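Local atomic coordinates of aminopeptidase YwaD (Bacillus subtilis, PDB entry 6HC6), a protein that hydrolyses peptides to release a range of N-terminal amino acids, working as a secreted aminopeptidase of the M28 family with two zinc ions per subunit. Residues 112-115 with 116-119; 151-155 with 156-160; 261-264 with 265-269. All blocks are in the same frame, centred on the assembly; numbering follows the deposited sequence.

Interaction 1 of 3, residues 112-115 with 116-119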
loop_
_atom_site.group_PDB
_atom_site.type_symbol
_atom_site.label_atom_id
_atom_site.label_comp_id
_atom_site.label_asym_id
_atom_site.label_seq_id
_atom_site.Cartn_x
_atom_site.Cartn_y
_atom_site.Cartn_z
ATOM N N GLN A 112 -11.137 10.575 8.766
ATOM C CA GLN A 112 -10.973 9.427 7.884
ATOM C C GLN A 112 -11.573 8.233 8.600
ATOM O O GLN A 112 -11.184 7.931 9.733
ATOM C CB GLN A 112 -9.500 9.176 7.549
ATOM C CG GLN A 112 -9.016 9.974 6.364
ATOM C CD GLN A 112 -9.169 9.198 5.078
ATOM O OE1 GLN A 112 -8.346 8.342 4.766
ATOM N NE2 GLN A 112 -10.243 9.468 4.340
ATOM N N ALA A 113 -12.524 7.572 7.952
ATOM C CA ALA A 113 -13.236 6.469 8.565
ATOM C C ALA A 113 -12.470 5.175 8.343
ATOM O O ALA A 113 -11.837 4.982 7.301
ATOM C CB ALA A 113 -14.648 6.354 7.998
ATOM N N ALA A 114 -12.514 4.302 9.339
ATOM C CA ALA A 114 -11.790 3.044 9.266
ATOM C C ALA A 114 -12.567 2.043 8.418
ATOM O O ALA A 114 -13.748 1.785 8.667
ATOM C CB ALA A 114 -11.556 2.482 10.665
ATOM N N SER A 115 -11.905 1.488 7.410
ATOM C CA SER A 115 -12.498 0.394 6.660
ATOM C C SER A 115 -12.877 -0.735 7.611
ATOM O O SER A 115 -12.125 -1.080 8.526
ATOM C CB SER A 115 -11.513 -0.094 5.592
ATOM O OG SER A 115 -12.061 -1.152 4.829
ATOM N N GLY A 116 -14.071 -1.286 7.418
ATOM C CA GLY A 116 -14.558 -2.341 8.278
ATOM C C GLY A 116 -15.301 -1.884 9.513
ATOM O O GLY A 116 -15.645 -2.725 10.353
ATOM N N SER A 117 -15.549 -0.585 9.668
ATOM C CA SER A 117 -16.354 -0.107 10.784
ATOM C C SER A 117 -17.750 0.252 10.282
ATOM O O SER A 117 -18.046 0.170 9.090
ATOM C CB SER A 117 -15.679 1.071 11.492
ATOM O OG SER A 117 -15.568 2.208 10.654
ATOM N N ALA A 118 -18.638 0.650 11.224
ATOM C CA ALA A 118 -20.039 0.829 10.880
ATOM C C ALA A 118 -20.336 2.263 10.445
ATOM O O ALA A 118 -19.716 3.213 10.935
ATOM C CB ALA A 118 -20.922 0.468 12.074
ATOM N N PRO A 119 -21.278 2.433 9.525
ATOM C CA PRO A 119 -21.775 3.766 9.186
ATOM C C PRO A 119 -22.781 4.208 10.238
ATOM O O PRO A 119 -23.030 3.508 11.216
ATOM C CB PRO A 119 -22.449 3.553 7.830
ATOM C CG PRO A 119 -22.973 2.150 7.914
ATOM C CD PRO A 119 -21.928 1.382 8.718
#
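Ala-114 to Ser-117 form a type II beta turn, closed by the bond from Ser-117 N to Ala-114 O at 3.1 Å, which reverses the chain just past the end of a strand. Gly-116 holds the third position of the turn with a phi of 88°. A CB there would be jammed against the carbonyl oxygen of Ser-115, so the turn calls for glycine at this point. The Ser-117 side chain doubles the closure: its OG donates to the same Ala-114 O at 2.7 Å. The two donors reach the acceptor differently. The hydroxyl lies in the carbonyl plane and meets a lone pair, whereas the amide nitrogen stands above that plane, 36° out of it. One residue therefore grips this oxygen twice, which fixes the orientation of the Ala-114 peptide. What makes the double hold possible is the Ser-117 rotamer, with OG set between its own N and carbonyl carbon (chi1 65°), folded back toward the start of the turn. The same hydroxyl then passes alongside the Ala-114 methyl, with OG and CB 4.0 Å apart. Ser-115 takes the second position of the turn, with its side chain directed away from the residues that follow. In the fold, the turn ends strand 107-113, and its backbone is hydrogen-bonded to the start of strand 198-201 and the residues just before it: Ala-114 to Val-198, Gly-116 to Val-194 and Ala-118 to Ile-196. Val-198 N also makes a weak hydrogen bond to Ser-117 OG. Pro-187 and Leu-189 pack on Ala-114, while Ser-117 rests on Leu-98 of strand 97-104.

Interaction 2 of 3, residues 151-155 with 156-160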
loop_
_atom_site.group_PDB
_atom_site.type_symbol
_atom_site.label_atom_id
_atom_site.label_comp_id
_atom_site.label_asym_id
_atom_site.label_seq_id
_atom_site.Cartn_x
_atom_site.Cartn_y
_atom_site.Cartn_z
ATOM N N ILE A 151 -10.431 8.772 21.951
ATOM C CA ILE A 151 -9.230 8.034 22.313
ATOM C C ILE A 151 -8.044 8.688 21.629
ATOM O O ILE A 151 -8.074 8.929 20.418
ATOM C CB ILE A 151 -9.335 6.555 21.894
ATOM C CG1 ILE A 151 -10.668 5.958 22.363
ATOM C CG2 ILE A 151 -8.157 5.754 22.442
ATOM C CD1 ILE A 151 -10.859 4.504 21.968
ATOM N N SER A 152 -7.001 8.964 22.392
ATOM C CA SER A 152 -5.768 9.419 21.775
ATOM C C SER A 152 -5.059 8.240 21.132
ATOM O O SER A 152 -5.091 7.119 21.643
ATOM C CB SER A 152 -4.848 10.069 22.803
ATOM O OG SER A 152 -3.569 10.309 22.243
ATOM N N ARG A 153 -4.418 8.500 20.005
ATOM C CA ARG A 153 -3.516 7.512 19.437
ATOM C C ARG A 153 -2.360 7.263 20.402
ATOM O O ARG A 153 -1.981 8.139 21.189
ATOM C CB ARG A 153 -3.018 8.004 18.078
ATOM C CG ARG A 153 -1.859 7.232 17.483
ATOM C CD ARG A 153 -1.366 7.876 16.196
ATOM N NE ARG A 153 -0.474 6.956 15.479
ATOM C CZ ARG A 153 0.372 7.332 14.527
ATOM N NH1 ARG A 153 0.443 8.611 14.184
ATOM N NH2 ARG A 153 1.157 6.435 13.928
ATOM N N GLY A 154 -1.829 6.046 20.371
ATOM C CA GLY A 154 -0.652 5.691 21.147
ATOM C C GLY A 154 -0.728 4.360 21.873
ATOM O O GLY A 154 -1.792 3.923 22.319
ATOM N N ASP A 155 0.429 3.704 21.993
ATOM C CA ASP A 155 0.604 2.450 22.726
ATOM C C ASP A 155 -0.100 1.284 22.036
ATOM O O ASP A 155 0.562 0.378 21.519
ATOM C CB ASP A 155 0.111 2.579 24.175
ATOM C CG ASP A 155 1.003 3.475 25.024
ATOM O OD1 ASP A 155 1.809 4.230 24.443
ATOM O OD2 ASP A 155 0.899 3.419 26.271
ATOM N N LEU A 156 -1.434 1.301 22.024
ATOM C CA LEU A 156 -2.249 0.213 21.506
ATOM C C LEU A 156 -2.490 0.367 20.008
ATOM O O LEU A 156 -2.414 1.463 19.451
ATOM C CB LEU A 156 -3.597 0.162 22.224
ATOM C CG LEU A 156 -3.542 0.248 23.741
ATOM C CD1 LEU A 156 -4.927 0.110 24.354
ATOM C CD2 LEU A 156 -2.625 -0.827 24.227
ATOM N N THR A 157 -2.806 -0.753 19.358
ATOM C CA THR A 157 -3.282 -0.668 17.985
ATOM C C THR A 157 -4.661 -0.011 17.937
ATOM O O THR A 157 -5.398 0.029 18.926
ATOM C CB THR A 157 -3.351 -2.052 17.338
ATOM O OG1 THR A 157 -4.354 -2.841 17.990
ATOM C CG2 THR A 157 -2.006 -2.751 17.442
ATOM N N TYR A 158 -5.004 0.512 16.760
ATOM C CA TYR A 158 -6.317 1.124 16.585
ATOM C C TYR A 158 -7.424 0.113 16.820
ATOM O O TYR A 158 -8.460 0.441 17.413
ATOM C CB TYR A 158 -6.441 1.711 15.188
ATOM C CG TYR A 158 -5.455 2.801 14.902
ATOM C CD1 TYR A 158 -5.246 3.833 15.810
ATOM C CD2 TYR A 158 -4.738 2.812 13.719
ATOM C CE1 TYR A 158 -4.353 4.850 15.540
ATOM C CE2 TYR A 158 -3.833 3.825 13.443
ATOM C CZ TYR A 158 -3.652 4.845 14.353
ATOM O OH TYR A 158 -2.753 5.849 14.075
ATOM N N TYR A 159 -7.227 -1.126 16.362
ATOM C CA TYR A 159 -8.236 -2.151 16.592
ATOM C C TYR A 159 -8.450 -2.382 18.085
ATOM O O TYR A 159 -9.594 -2.444 18.556
ATOM C CB TYR A 159 -7.847 -3.464 15.905
ATOM C CG TYR A 159 -8.818 -4.555 16.261
ATOM C CD1 TYR A 159 -10.158 -4.444 15.912
ATOM C CD2 TYR A 159 -8.417 -5.672 16.990
ATOM C CE1 TYR A 159 -11.071 -5.419 16.258
ATOM C CE2 TYR A 159 -9.324 -6.664 17.335
ATOM C CZ TYR A 159 -10.651 -6.530 16.963
ATOM O OH TYR A 159 -11.571 -7.497 17.294
ATOM N N GLU A 160 -7.356 -2.504 18.846
ATOM C CA GLU A 160 -7.469 -2.738 20.287
ATOM C C GLU A 160 -8.248 -1.615 20.959
ATOM O O GLU A 160 -9.090 -1.865 21.830
ATOM C CB GLU A 160 -6.083 -2.872 20.917
ATOM C CG GLU A 160 -5.555 -4.311 20.966
ATOM C CD GLU A 160 -4.034 -4.402 20.864
ATOM O OE1 GLU A 160 -3.525 -5.472 20.457
ATOM O OE2 GLU A 160 -3.347 -3.410 21.190
HETATM O O HOH W 1 -2.023 3.931 18.592
#
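A classic gamma turn centred on Asp-155, followed at once by a helix N-terminus with a capping box, forms the strand-to-helix loop of a beta-alpha-beta unit in the PA domain. The turn is closed by Leu-156 N donating to Gly-154 O at 2.7 Å, with a bent N-H...O angle of 139°. Water 1 ties the same two residues together from their other backbone groups, accepting from Gly-154 N at 2.8 Å and donating to Leu-156 O at 2.6 Å. In the capping box, Glu-160 N donates to Thr-157 OG1 at 3.1 Å. In return, Thr-157 N reaches Glu-160 OE2 at 3.3 Å, coming from above the carboxylate plane. The main side-chain meeting spans the loop, between Arg-153 and Tyr-158. The arginine chain is fully extended, with CG anti to the backbone N (chi1 168°), and this carries its guanidinium up to the phenol. Tyr-158 OH sits over one face of that group, 2.9 Å from Arg-153 NE, and the guanidinium and the tyrosine ring are turned 42° from each other. With the hydroxyl above the face, the angle is too poor for a hydrogen bond between them. The guanidinium finds its polar partners elsewhere: NH1 bonds to Asn-177 OD1, and NH2 forms a salt bridge with the terminal carboxylate of Lys-455. Asp-155 OD2 likewise turns outward to Tyr-136 OH. Strand 148-152 lies beside strand 172-176, whose Ile-175 packs on the Tyr-158 side chain, and helix 158-167 joins the two strands, its Lys-161 binding Ser-152 O and Gly-154 O.

Interaction 3 of 3, residues 261-264 with 265-269. With ZN (zinc ion), chain D; ZN (zinc ion), chain E.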
loop_
_atom_site.group_PDB
_atom_site.type_symbol
_atom_site.label_atom_id
_atom_site.label_comp_id
_atom_site.label_asym_id
_atom_site.label_seq_id
_atom_site.Cartn_x
_atom_site.Cartn_y
_atom_site.Cartn_z
ATOM N N ASN A 261 5.241 8.699 -4.942
ATOM C CA ASN A 261 6.203 7.676 -4.555
ATOM C C ASN A 261 5.560 6.387 -4.032
ATOM O O ASN A 261 6.071 5.292 -4.303
ATOM C CB ASN A 261 7.170 8.219 -3.497
ATOM C CG ASN A 261 8.392 7.350 -3.385
ATOM O OD1 ASN A 261 8.903 6.881 -4.418
ATOM N ND2 ASN A 261 8.837 7.061 -2.156
ATOM N N ASP A 262 4.471 6.486 -3.257
ATOM C CA ASP A 262 3.726 5.318 -2.762
ATOM C C ASP A 262 2.376 5.258 -3.479
ATOM O O ASP A 262 1.386 5.776 -2.966
ATOM C CB ASP A 262 3.510 5.419 -1.229
ATOM C CG ASP A 262 2.965 4.140 -0.634
ATOM O OD1 ASP A 262 3.114 3.079 -1.292
ATOM O OD2 ASP A 262 2.383 4.188 0.488
ATOM N N ASN A 263 2.308 4.596 -4.644
ATOM C CA ASN A 263 3.396 3.851 -5.256
ATOM C C ASN A 263 3.374 4.051 -6.768
ATOM O O ASN A 263 3.534 3.110 -7.538
ATOM C CB ASN A 263 3.278 2.361 -4.911
ATOM C CG ASN A 263 4.462 1.556 -5.420
ATOM O OD1 ASN A 263 5.578 2.066 -5.487
ATOM N ND2 ASN A 263 4.222 0.293 -5.773
ATOM N N GLY A 264 3.150 5.290 -7.201
ATOM C CA GLY A 264 3.362 5.587 -8.610
ATOM C C GLY A 264 4.755 5.185 -9.047
ATOM O O GLY A 264 4.956 4.678 -10.156
ATOM N N SER A 265 5.735 5.372 -8.161
ATOM C CA SER A 265 7.115 5.055 -8.487
ATOM C C SER A 265 7.275 3.587 -8.857
ATOM O O SER A 265 7.853 3.265 -9.899
ATOM C CB SER A 265 8.036 5.415 -7.312
ATOM O OG SER A 265 7.768 4.572 -6.196
ATOM N N GLY A 266 6.811 2.677 -7.997
ATOM C CA GLY A 266 6.985 1.263 -8.297
ATOM C C GLY A 266 6.214 0.837 -9.530
ATOM O O GLY A 266 6.696 0.032 -10.332
ATOM N N THR A 267 4.993 1.348 -9.683
ATOM C CA THR A 267 4.215 1.054 -10.878
ATOM C C THR A 267 4.963 1.499 -12.127
ATOM O O THR A 267 5.049 0.758 -13.117
ATOM C CB THR A 267 2.850 1.737 -10.785
ATOM O OG1 THR A 267 2.146 1.239 -9.631
ATOM C CG2 THR A 267 2.008 1.442 -12.042
ATOM N N SER A 268 5.561 2.689 -12.070
ATOM C CA SER A 268 6.242 3.247 -13.231
ATOM C C SER A 268 7.529 2.492 -13.543
ATOM O O SER A 268 7.860 2.282 -14.715
ATOM C CB SER A 268 6.522 4.733 -12.987
ATOM O OG SER A 268 7.601 4.907 -12.081
ATOM N N VAL A 269 8.277 2.079 -12.513
ATOM C CA VAL A 269 9.508 1.327 -12.751
ATOM C C VAL A 269 9.184 -0.067 -13.278
ATOM O O VAL A 269 9.886 -0.608 -14.143
ATOM C CB VAL A 269 10.336 1.262 -11.459
ATOM C CG1 VAL A 269 11.545 0.363 -11.642
ATOM C CG2 VAL A 269 10.765 2.673 -11.032
HETATM ZN ZN ZN D . 3.264 1.086 -0.998
HETATM ZN ZN ZN E . 1.099 2.939 1.483
HETATM O O HOH W 2 4.247 1.130 0.741
HETATM O O HOH W 3 1.724 1.013 0.379
#
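Asn-263 turns its side-chain amide over the start of the next helical turn, so that OD1 accepts from Gly-266 N at 2.9 Å. The donor stands well above the amide plane, 53° out of it, and the amide lies across the Gly-266 backbone, where a CB would clash with OD1. A chi1 of -175°, CG anti to the backbone N, gives the amide this course, and its ND2 bonds to Leu-322 O. The backbone oxygen of Asn-263 meanwhile takes a nearly straight bond from Thr-267 N at 3.1 Å. An alanine in place of Asn-263 would lose both amide bonds and would probably leave Gly-266 N and Leu-322 O without these partners, beside the metal site. Ser-265 points its hydroxyl back along the helix, donating to Asn-261 O at 2.6 Å, in the carbonyl plane and on a lone pair; Val-325 N also bonds to this OG. Asn-261 is held by Glu-397 at ND2 and by Gly-326 at OD1. Between the two asparagines, Asp-262 faces away from the following turn and bridges both zinc ions, OD1 to one and OD2 to the other, each at 2.0 Å; water 3 bridges the same pair. A cis peptide joins it to Asn-263. His-250 and Asp-323 share the first zinc; Glu-295, His-401 and Glu-452 share the second. Helix 260-277, which connects strands 244-250 and 285-291, is flanked here by helix 45-59 at Ser-268 and helix 412-430 at Ser-265, while Asn-263 rests on Ala-249 of strand 244-250.

How the interactions relate
Along the chain the three contacts follow one another, and they fall into two parts of the molecule. Interactions 1 and 2, with centres 15 Å apart, reach the same mixed sheet, through strands 107-113 and 148-152. Interaction 3 belongs to the M28 peptidase region, in helix 260-277 beside the eight-strand sheet, with its centre about 27 Å from that of interaction 1 and 30 Å from that of interaction 2. The part that carries interactions 1 and 2 nevertheless comes near the metal site: the side chains of Ser-115 and Arg-153 lie about 9 Å from those of Glu-295 and His-401, respectively. The chain's C-terminal end joins the two parts, Glu-452 binding zinc and Lys-455 pairing with Arg-153.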